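Local coordinates for protein PKS (Streptomyces albus, PDB 4OQJ) that probably catalyses carbon-carbon bond formation on carrier-protein-bound chains as a ketosynthase of an "AT-less" type I polyketide synthase that makes oxazolomycin, at residues V134-L144 with N167-A177; A615-T623 with L633-A642. All coordinates share one frame; numbering follows the deposited sequence.

Contact 1. Residues V134-L144 with N167-A177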
loop_
_atom_site.group_PDB
_atom_site.type_symbol
_atom_site.label_atom_id
_atom_site.label_comp_id
_atom_site.label_asym_id
_atom_site.label_seq_id
_atom_site.Cartn_x
_atom_site.Cartn_y
_atom_site.Cartn_z
ATOM N N VAL A 134 6.437 -6.948 4.157
ATOM C CA VAL A 134 7.181 -6.322 3.081
ATOM C C VAL A 134 6.296 -5.422 2.231
ATOM O O VAL A 134 5.224 -5.835 1.738
ATOM C CB VAL A 134 7.894 -7.383 2.172
ATOM C CG1 VAL A 134 6.933 -8.435 1.670
ATOM C CG2 VAL A 134 8.624 -6.697 1.011
ATOM N N TYR A 135 6.754 -4.182 2.067
ATOM C CA TYR A 135 6.121 -3.189 1.210
ATOM C C TYR A 135 7.114 -2.757 0.137
ATOM O O TYR A 135 8.186 -2.246 0.435
ATOM C CB TYR A 135 5.652 -1.988 2.040
ATOM C CG TYR A 135 4.545 -2.349 2.997
ATOM C CD1 TYR A 135 4.810 -2.879 4.258
ATOM C CD2 TYR A 135 3.219 -2.205 2.614
ATOM C CE1 TYR A 135 3.756 -3.229 5.121
ATOM C CE2 TYR A 135 2.189 -2.542 3.455
ATOM C CZ TYR A 135 2.450 -3.053 4.696
ATOM O OH TYR A 135 1.362 -3.382 5.491
ATOM N N ALA A 136 6.775 -2.974 -1.121
ATOM C CA ALA A 136 7.739 -2.729 -2.187
ATOM C C ALA A 136 7.053 -2.394 -3.500
ATOM O O ALA A 136 5.905 -2.777 -3.721
ATOM C CB ALA A 136 8.631 -3.936 -2.363
ATOM N N GLY A 137 7.759 -1.676 -4.367
ATOM C CA GLY A 137 7.224 -1.330 -5.675
ATOM C C GLY A 137 8.301 -1.436 -6.736
ATOM O O GLY A 137 9.471 -1.258 -6.431
ATOM N N VAL A 138 7.909 -1.724 -7.975
ATOM C CA VAL A 138 8.827 -1.684 -9.095
ATOM C C VAL A 138 8.301 -0.732 -10.143
ATOM O O VAL A 138 7.120 -0.374 -10.169
ATOM C CB VAL A 138 9.054 -3.083 -9.717
ATOM C CG1 VAL A 138 9.704 -4.026 -8.687
ATOM C CG2 VAL A 138 7.753 -3.666 -10.223
ATOM N N GLY A 139 9.195 -0.319 -11.021
ATOM C CA GLY A 139 8.861 0.631 -12.061
ATOM C C GLY A 139 8.149 -0.025 -13.214
ATOM O O GLY A 139 7.862 -1.210 -13.181
ATOM N N LEU A 140 7.834 0.786 -14.214
ATOM C CA LEU A 140 7.222 0.322 -15.441
ATOM C C LEU A 140 7.944 -0.921 -15.941
ATOM O O LEU A 140 9.166 -0.914 -16.044
ATOM C CB LEU A 140 7.283 1.420 -16.503
ATOM C CG LEU A 140 6.800 1.037 -17.899
ATOM C CD1 LEU A 140 5.284 0.762 -17.908
ATOM C CD2 LEU A 140 7.152 2.148 -18.887
ATOM N N ASN A 141 7.204 -1.981 -16.246
ATOM C CA ASN A 141 7.854 -3.219 -16.673
ATOM C C ASN A 141 8.125 -3.173 -18.173
ATOM O O ASN A 141 7.324 -3.633 -18.977
ATOM C CB ASN A 141 7.012 -4.446 -16.314
ATOM C CG ASN A 141 7.778 -5.736 -16.494
ATOM O OD1 ASN A 141 8.880 -5.738 -17.042
ATOM N ND2 ASN A 141 7.207 -6.837 -16.036
ATOM N N THR A 142 9.261 -2.595 -18.550
ATOM C CA THR A 142 9.617 -2.516 -19.959
ATOM C C THR A 142 10.162 -3.863 -20.452
ATOM O O THR A 142 10.258 -4.086 -21.651
ATOM C CB THR A 142 10.650 -1.392 -20.220
ATOM O OG1 THR A 142 11.716 -1.467 -19.262
ATOM C CG2 THR A 142 9.970 -0.001 -20.112
ATOM N N TYR A 143 10.518 -4.756 -19.528
ATOM C CA TYR A 143 10.942 -6.122 -19.895
ATOM C C TYR A 143 9.789 -6.883 -20.538
ATOM O O TYR A 143 9.959 -7.560 -21.541
ATOM C CB TYR A 143 11.434 -6.867 -18.659
ATOM C CG TYR A 143 12.166 -8.170 -18.900
ATOM C CD1 TYR A 143 13.478 -8.182 -19.354
ATOM C CD2 TYR A 143 11.566 -9.386 -18.613
ATOM C CE1 TYR A 143 14.157 -9.370 -19.536
ATOM C CE2 TYR A 143 12.240 -10.574 -18.787
ATOM C CZ TYR A 143 13.536 -10.563 -19.247
ATOM O OH TYR A 143 14.212 -11.760 -19.411
ATOM N N LEU A 144 8.607 -6.748 -19.948
ATOM C CA LEU A 144 7.404 -7.362 -20.468
ATOM C C LEU A 144 7.011 -6.732 -21.800
ATOM O O LEU A 144 6.686 -7.426 -22.759
ATOM C CB LEU A 144 6.267 -7.221 -19.450
ATOM C CG LEU A 144 4.867 -7.642 -19.891
ATOM C CD1 LEU A 144 4.806 -9.128 -20.168
ATOM C CD2 LEU A 144 3.855 -7.247 -18.830
ATOM N N ASN A 167 5.579 -11.127 -14.005
ATOM C CA ASN A 167 5.830 -9.767 -14.482
ATOM C C ASN A 167 4.924 -8.660 -13.965
ATOM O O ASN A 167 5.309 -7.488 -14.011
ATOM C CB ASN A 167 5.773 -9.750 -16.008
ATOM C CG ASN A 167 7.062 -10.231 -16.621
ATOM O OD1 ASN A 167 8.006 -9.460 -16.778
ATOM N ND2 ASN A 167 7.123 -11.521 -16.938
ATOM N N ASP A 168 3.731 -8.991 -13.492
ATOM C CA ASP A 168 2.841 -7.920 -13.061
ATOM C C ASP A 168 3.339 -7.343 -11.723
ATOM O O ASP A 168 3.986 -8.036 -10.925
ATOM C CB ASP A 168 1.404 -8.422 -12.974
ATOM C CG ASP A 168 0.388 -7.313 -13.228
ATOM O OD1 ASP A 168 0.799 -6.229 -13.698
ATOM O OD2 ASP A 168 -0.814 -7.534 -12.983
ATOM N N LYS A 169 3.075 -6.059 -11.503
ATOM C CA LYS A 169 3.587 -5.341 -10.322
ATOM C C LYS A 169 3.205 -6.024 -9.013
ATOM O O LYS A 169 3.961 -5.990 -8.040
ATOM C CB LYS A 169 3.053 -3.902 -10.304
ATOM C CG LYS A 169 3.459 -3.082 -11.508
ATOM C CD LYS A 169 4.129 -1.772 -11.106
ATOM C CE LYS A 169 4.539 -0.993 -12.336
ATOM N NZ LYS A 169 5.025 0.364 -11.995
ATOM N N ASP A 170 2.021 -6.628 -9.016
ATOM C CA ASP A 170 1.435 -7.285 -7.849
ATOM C C ASP A 170 2.334 -8.313 -7.212
ATOM O O ASP A 170 2.123 -8.668 -6.054
ATOM C CB ASP A 170 0.142 -8.022 -8.208
ATOM C CG ASP A 170 -0.873 -7.148 -8.861
ATOM O OD1 ASP A 170 -0.532 -6.510 -9.876
ATOM O OD2 ASP A 170 -2.031 -7.105 -8.361
ATOM N N PHE A 171 3.290 -8.842 -7.969
ATOM C CA PHE A 171 3.978 -10.046 -7.508
ATOM C C PHE A 171 5.362 -9.776 -6.951
ATOM O O PHE A 171 5.995 -10.695 -6.466
ATOM C CB PHE A 171 4.011 -11.070 -8.649
ATOM C CG PHE A 171 2.636 -11.460 -9.103
ATOM C CD1 PHE A 171 1.845 -12.291 -8.326
ATOM C CD2 PHE A 171 2.096 -10.939 -10.267
ATOM C CE1 PHE A 171 0.549 -12.625 -8.718
ATOM C CE2 PHE A 171 0.807 -11.271 -10.658
ATOM C CZ PHE A 171 0.031 -12.107 -9.879
ATOM N N VAL A 172 5.823 -8.520 -6.947
ATOM C CA VAL A 172 7.179 -8.261 -6.449
ATOM C C VAL A 172 7.268 -8.538 -4.951
ATOM O O VAL A 172 8.215 -9.175 -4.504
ATOM C CB VAL A 172 7.686 -6.821 -6.735
ATOM C CG1 VAL A 172 6.823 -5.723 -6.108
ATOM C CG2 VAL A 172 9.143 -6.662 -6.280
ATOM N N ALA A 173 6.279 -8.089 -4.185
ATOM C CA ALA A 173 6.322 -8.242 -2.746
ATOM C C ALA A 173 6.018 -9.679 -2.369
ATOM O O ALA A 173 6.668 -10.223 -1.491
ATOM C CB ALA A 173 5.342 -7.278 -2.054
ATOM N N THR A 174 5.032 -10.297 -3.018
ATOM C CA THR A 174 4.662 -11.657 -2.661
ATOM C C THR A 174 5.685 -12.720 -3.118
ATOM O O THR A 174 5.869 -13.718 -2.436
ATOM C CB THR A 174 3.290 -12.024 -3.238
ATOM O OG1 THR A 174 3.324 -11.907 -4.667
ATOM C CG2 THR A 174 2.218 -11.116 -2.648
ATOM N N ARG A 175 6.332 -12.520 -4.261
ATOM C CA ARG A 175 7.433 -13.403 -4.662
ATOM C C ARG A 175 8.504 -13.396 -3.591
ATOM O O ARG A 175 9.015 -14.452 -3.206
ATOM C CB ARG A 175 8.049 -12.979 -5.988
ATOM C CG ARG A 175 9.219 -13.884 -6.433
ATOM C CD ARG A 175 9.827 -13.431 -7.738
ATOM N NE ARG A 175 8.820 -12.803 -8.556
ATOM C CZ ARG A 175 7.888 -13.466 -9.227
ATOM N NH1 ARG A 175 6.973 -12.793 -9.899
ATOM N NH2 ARG A 175 7.865 -14.787 -9.221
ATOM N N THR A 176 8.812 -12.207 -3.085
ATOM C CA THR A 176 9.812 -12.075 -2.037
ATOM C C THR A 176 9.337 -12.768 -0.767
ATOM O O THR A 176 10.112 -13.470 -0.122
ATOM C CB THR A 176 10.135 -10.587 -1.773
ATOM O OG1 THR A 176 10.607 -9.995 -2.994
ATOM C CG2 THR A 176 11.194 -10.426 -0.714
ATOM N N ALA A 177 8.064 -12.592 -0.413
ATOM C CA ALA A 177 7.539 -13.228 0.801
ATOM C C ALA A 177 7.625 -14.751 0.678
ATOM O O ALA A 177 8.010 -15.450 1.625
ATOM C CB ALA A 177 6.119 -12.795 1.049
HETATM O O HOH W 1 5.252 -3.128 -7.723
#
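The side-chain amide of Asn141 grips Asn167 twice through a single nitrogen. Asn141 ND2 lies 2.8 Å from Asn167 OD1, which it meets on a lone pair, in the carbonyl plane. The same ND2 also donates to the backbone, 2.9 Å from Asn167 O and tilted from that carbonyl's plane. The two side chains cross at about a right angle, yet their amide planes are only 21° apart. With CG anti to the backbone N (chi1 -169°), the Asn141 amide reaches across to Asn167. Its other end caps the helix that starts at Thr142: Leu144 N donates to Asn141 OD1 over 3.1 Å, from above the carbonyl plane. Asn167 OD1 also sits at the ring edge of Tyr143, near the ring plane. Asn167 ND2 is held elsewhere, by Leu102 O and Met163 O.

Lys169 bends at chi2 (-126°) and then runs straight past Val138 in the opposite direction. Lys169 NZ donates to Val138 O at 2.9 Å. Outside the two segments, Lys169 NZ forms salt bridges with Asp168 of the second subunit and Asp170 of the second subunit. A water joins Val138 N to Lys169 O.

Strand 134-138 and helix 171-177 meet through small apolar groups. Val138 CG1 and Val172 CG2 touch tip to tip at 3.6 Å. Nearer the start of the segment, Val134 CG1 lies 4.2 Å from Ala173 CB. Ala136 and Ala173 bring the backbones close, CA to CA 5.7 Å.

This strand belongs to the large mixed sheet of the thiolase-type ketosynthase fold, and the helix lies against it near the dimer interface. Both polar ends of the Asn141 amide are satisfied in a buried place, which should fix its rotation. The carbonyl and the two carboxylates around Lys169 would probably stabilise its positive charge and tie this loop to the partner subunit.

Contact 2. Residues A615-T623 with L633-A642; sequences APVVAADRT and LDGIGAQHTA
Arg622 lays its guanidinium flat on the imidazole of His640, with centres 3.6 Å apart and planes at 12°. Leu633 CD1 lies over the opposite face, so the flat group is sandwiched. The chain of Arg622 is extended from CG to NE and crosses the leucine obliquely.

Hydrogen bonds hold the guanidinium by its edge. Arg622 NE donates almost straight to Ala619 O at 2.8 Å, in the carbonyl plane and on a lone pair. Arg622 NH2 reaches Ala638 O, also at 2.8 Å, from above that carbonyl's plane. A weak third bond runs from NH2 to Gln639 O. The NE bond anchors the group to its own segment, and the NH2 bonds tie it to 633-642; together they should fix its rotation.

Backbone bonds make a single beta bridge between Val618 and Gln639. Gln639 N donates to Val617 O, and Ala619 N donates to Gln639 O at 2.9 Å.

Apolar contacts fill in around the bridge. Ala619 CB meets Leu633 CD1 at 3.8 Å, and Val617 CG2 faces Ile636 CD1. Val617 CG1 lies 4.2 Å from Ala638 CB.

Gly637, with positive phi, ends the helix in a Schellman motif and turns the chain toward the bridge. Strand 617-618 is an outer strand of a three-stranded parallel sheet, next to 547-549. Helix 594-610 packs on Val617, Leu633 and Ile636.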
loop_
_atom_site.group_PDB
_atom_site.type_symbol
_atom_site.label_atom_id
_atom_site.label_comp_id
_atom_site.label_asym_id
_atom_site.label_seq_id
_atom_site.Cartn_x
_atom_site.Cartn_y
_atom_site.Cartn_z
ATOM N N ALA A 615 22.728 -36.833 15.473
ATOM C CA ALA A 615 23.743 -37.843 15.179
ATOM C C ALA A 615 23.626 -39.042 16.125
ATOM O O ALA A 615 23.593 -38.863 17.337
ATOM C CB ALA A 615 25.123 -37.243 15.290
ATOM N N PRO A 616 23.577 -40.268 15.579
ATOM C CA PRO A 616 23.564 -41.442 16.461
ATOM C C PRO A 616 24.796 -41.542 17.350
ATOM O O PRO A 616 25.905 -41.186 16.935
ATOM C CB PRO A 616 23.520 -42.626 15.483
ATOM C CG PRO A 616 22.992 -42.073 14.222
ATOM C CD PRO A 616 23.433 -40.639 14.159
ATOM N N VAL A 617 24.577 -42.013 18.571
ATOM C CA VAL A 617 25.649 -42.355 19.481
ATOM C C VAL A 617 25.957 -43.830 19.303
ATOM O O VAL A 617 25.076 -44.673 19.473
ATOM C CB VAL A 617 25.278 -42.066 20.952
ATOM C CG1 VAL A 617 26.384 -42.524 21.896
ATOM C CG2 VAL A 617 24.996 -40.580 21.150
ATOM N N VAL A 618 27.206 -44.135 18.956
ATOM C CA VAL A 618 27.688 -45.516 18.882
ATOM C C VAL A 618 28.574 -45.844 20.086
ATOM O O VAL A 618 29.593 -45.188 20.334
ATOM C CB VAL A 618 28.474 -45.768 17.579
ATOM C CG1 VAL A 618 28.971 -47.218 17.505
ATOM C CG2 VAL A 618 27.607 -45.457 16.379
ATOM N N ALA A 619 28.165 -46.858 20.838
ATOM C CA ALA A 619 28.962 -47.399 21.934
ATOM C C ALA A 619 29.241 -48.877 21.655
ATOM O O ALA A 619 28.469 -49.750 22.059
ATOM C CB ALA A 619 28.240 -47.231 23.270
ATOM N N ALA A 620 30.351 -49.144 20.974
ATOM C CA ALA A 620 30.623 -50.474 20.424
ATOM C C ALA A 620 31.225 -51.459 21.434
ATOM O O ALA A 620 31.096 -52.671 21.266
ATOM C CB ALA A 620 31.536 -50.344 19.225
ATOM N N ASP A 621 31.864 -50.936 22.481
ATOM C CA ASP A 621 32.561 -51.756 23.469
ATOM C C ASP A 621 32.140 -51.387 24.897
ATOM O O ASP A 621 32.694 -50.463 25.498
ATOM C CB ASP A 621 34.075 -51.592 23.309
ATOM C CG ASP A 621 34.866 -52.382 24.342
ATOM O OD1 ASP A 621 34.326 -53.368 24.892
ATOM O OD2 ASP A 621 36.032 -52.018 24.604
ATOM N N ARG A 622 31.180 -52.130 25.442
ATOM C CA ARG A 622 30.550 -51.781 26.714
ATOM C C ARG A 622 30.928 -52.732 27.853
ATOM O O ARG A 622 30.274 -52.744 28.899
ATOM C CB ARG A 622 29.026 -51.771 26.549
ATOM C CG ARG A 622 28.548 -51.063 25.283
ATOM C CD ARG A 622 27.037 -50.908 25.268
ATOM N NE ARG A 622 26.558 -50.339 24.012
ATOM C CZ ARG A 622 25.300 -49.974 23.793
ATOM N NH1 ARG A 622 24.391 -50.104 24.751
ATOM N NH2 ARG A 622 24.948 -49.466 22.620
ATOM N N THR A 623 31.980 -53.519 27.654
ATOM C CA THR A 623 32.320 -54.598 28.590
ATOM C C THR A 623 32.655 -54.081 29.991
ATOM O O THR A 623 31.975 -54.417 30.959
ATOM C CB THR A 623 33.509 -55.427 28.072
ATOM O OG1 THR A 623 34.649 -54.577 27.893
ATOM C CG2 THR A 623 33.163 -56.089 26.746
ATOM N N LEU A 633 23.039 -45.798 28.559
ATOM C CA LEU A 633 23.236 -46.012 27.133
ATOM C C LEU A 633 21.957 -46.534 26.494
ATOM O O LEU A 633 21.629 -46.167 25.366
ATOM C CB LEU A 633 24.388 -46.980 26.878
ATOM C CG LEU A 633 25.801 -46.406 27.020
ATOM C CD1 LEU A 633 26.823 -47.495 26.789
ATOM C CD2 LEU A 633 26.050 -45.243 26.053
ATOM N N ASP A 634 21.238 -47.389 27.219
ATOM C CA ASP A 634 19.956 -47.905 26.748
ATOM C C ASP A 634 18.926 -46.789 26.632
ATOM O O ASP A 634 18.185 -46.719 25.655
ATOM C CB ASP A 634 19.436 -48.997 27.686
ATOM C CG ASP A 634 20.022 -50.359 27.376
ATOM O OD1 ASP A 634 19.776 -50.873 26.265
ATOM O OD2 ASP A 634 20.715 -50.926 28.248
ATOM N N GLY A 635 18.896 -45.918 27.638
ATOM C CA GLY A 635 17.960 -44.813 27.685
ATOM C C GLY A 635 18.045 -43.867 26.503
ATOM O O GLY A 635 17.019 -43.406 26.010
ATOM N N ILE A 636 19.258 -43.560 26.053
ATOM C CA ILE A 636 19.438 -42.716 24.870
ATOM C C ILE A 636 19.472 -43.560 23.600
ATOM O O ILE A 636 19.696 -43.044 22.511
ATOM C CB ILE A 636 20.741 -41.874 24.943
ATOM C CG1 ILE A 636 21.986 -42.774 24.922
ATOM C CG2 ILE A 636 20.724 -40.985 26.175
ATOM C CD1 ILE A 636 23.295 -42.014 24.737
ATOM N N GLY A 637 19.288 -44.863 23.752
ATOM C CA GLY A 637 19.264 -45.769 22.621
ATOM C C GLY A 637 20.543 -45.738 21.818
ATOM O O GLY A 637 20.513 -45.551 20.603
ATOM N N ALA A 638 21.671 -45.919 22.493
ATOM C CA ALA A 638 22.957 -45.939 21.812
ATOM C C ALA A 638 23.072 -47.190 20.955
ATOM O O ALA A 638 22.752 -48.285 21.397
ATOM C CB ALA A 638 24.100 -45.876 22.816
ATOM N N GLN A 639 23.533 -47.022 19.725
ATOM C CA GLN A 639 23.731 -48.149 18.832
ATOM C C GLN A 639 25.006 -48.926 19.197
ATOM O O GLN A 639 25.904 -48.394 19.855
ATOM C CB GLN A 639 23.777 -47.647 17.386
ATOM C CG GLN A 639 22.488 -46.926 16.971
ATOM C CD GLN A 639 22.587 -46.249 15.617
ATOM O OE1 GLN A 639 23.560 -46.437 14.882
ATOM N NE2 GLN A 639 21.572 -45.451 15.277
ATOM N N HIS A 640 25.072 -50.192 18.791
ATOM C CA HIS A 640 26.261 -51.009 19.016
ATOM C C HIS A 640 27.214 -50.933 17.824
ATOM O O HIS A 640 28.385 -51.306 17.932
ATOM C CB HIS A 640 25.863 -52.455 19.305
ATOM C CG HIS A 640 25.158 -52.619 20.614
ATOM N ND1 HIS A 640 23.793 -52.473 20.746
ATOM C CD2 HIS A 640 25.633 -52.873 21.856
ATOM C CE1 HIS A 640 23.457 -52.650 22.011
ATOM N NE2 HIS A 640 24.551 -52.895 22.706
ATOM N N THR A 641 26.706 -50.443 16.696
ATOM C CA THR A 641 27.547 -50.149 15.537
ATOM C C THR A 641 26.793 -49.297 14.507
ATOM O O THR A 641 25.585 -49.087 14.629
ATOM C CB THR A 641 28.060 -51.443 14.866
ATOM O OG1 THR A 641 28.327 -51.190 13.482
ATOM C CG2 THR A 641 27.040 -52.575 14.990
ATOM N N ALA A 642 27.522 -48.798 13.508
ATOM C CA ALA A 642 26.937 -48.003 12.426
ATOM C C ALA A 642 27.266 -48.620 11.066
ATOM O O ALA A 642 28.367 -49.141 10.860
ATOM C CB ALA A 642 27.435 -46.562 12.490
HETATM O O HOH W 2 30.471 -53.928 18.379
#

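How the contacts relate
Contact 1 comes first along the chain and closes before contact 2 opens. Their centres are 54 Å apart, and their nearest atoms about 29 Å, so they do not touch. They share no sheet. Strand 132-138 of contact 1 lies in the large mixed sheet of the ketosynthase body, beside the second subunit. Strand 617-618 of contact 2 borders a separate parallel sheet of three strands, far from the chain's centre, and no other chain of the assembly touches its segments. One contact therefore belongs to the dimeric ketosynthase body, the other to a peripheral alpha/beta region later in the chain.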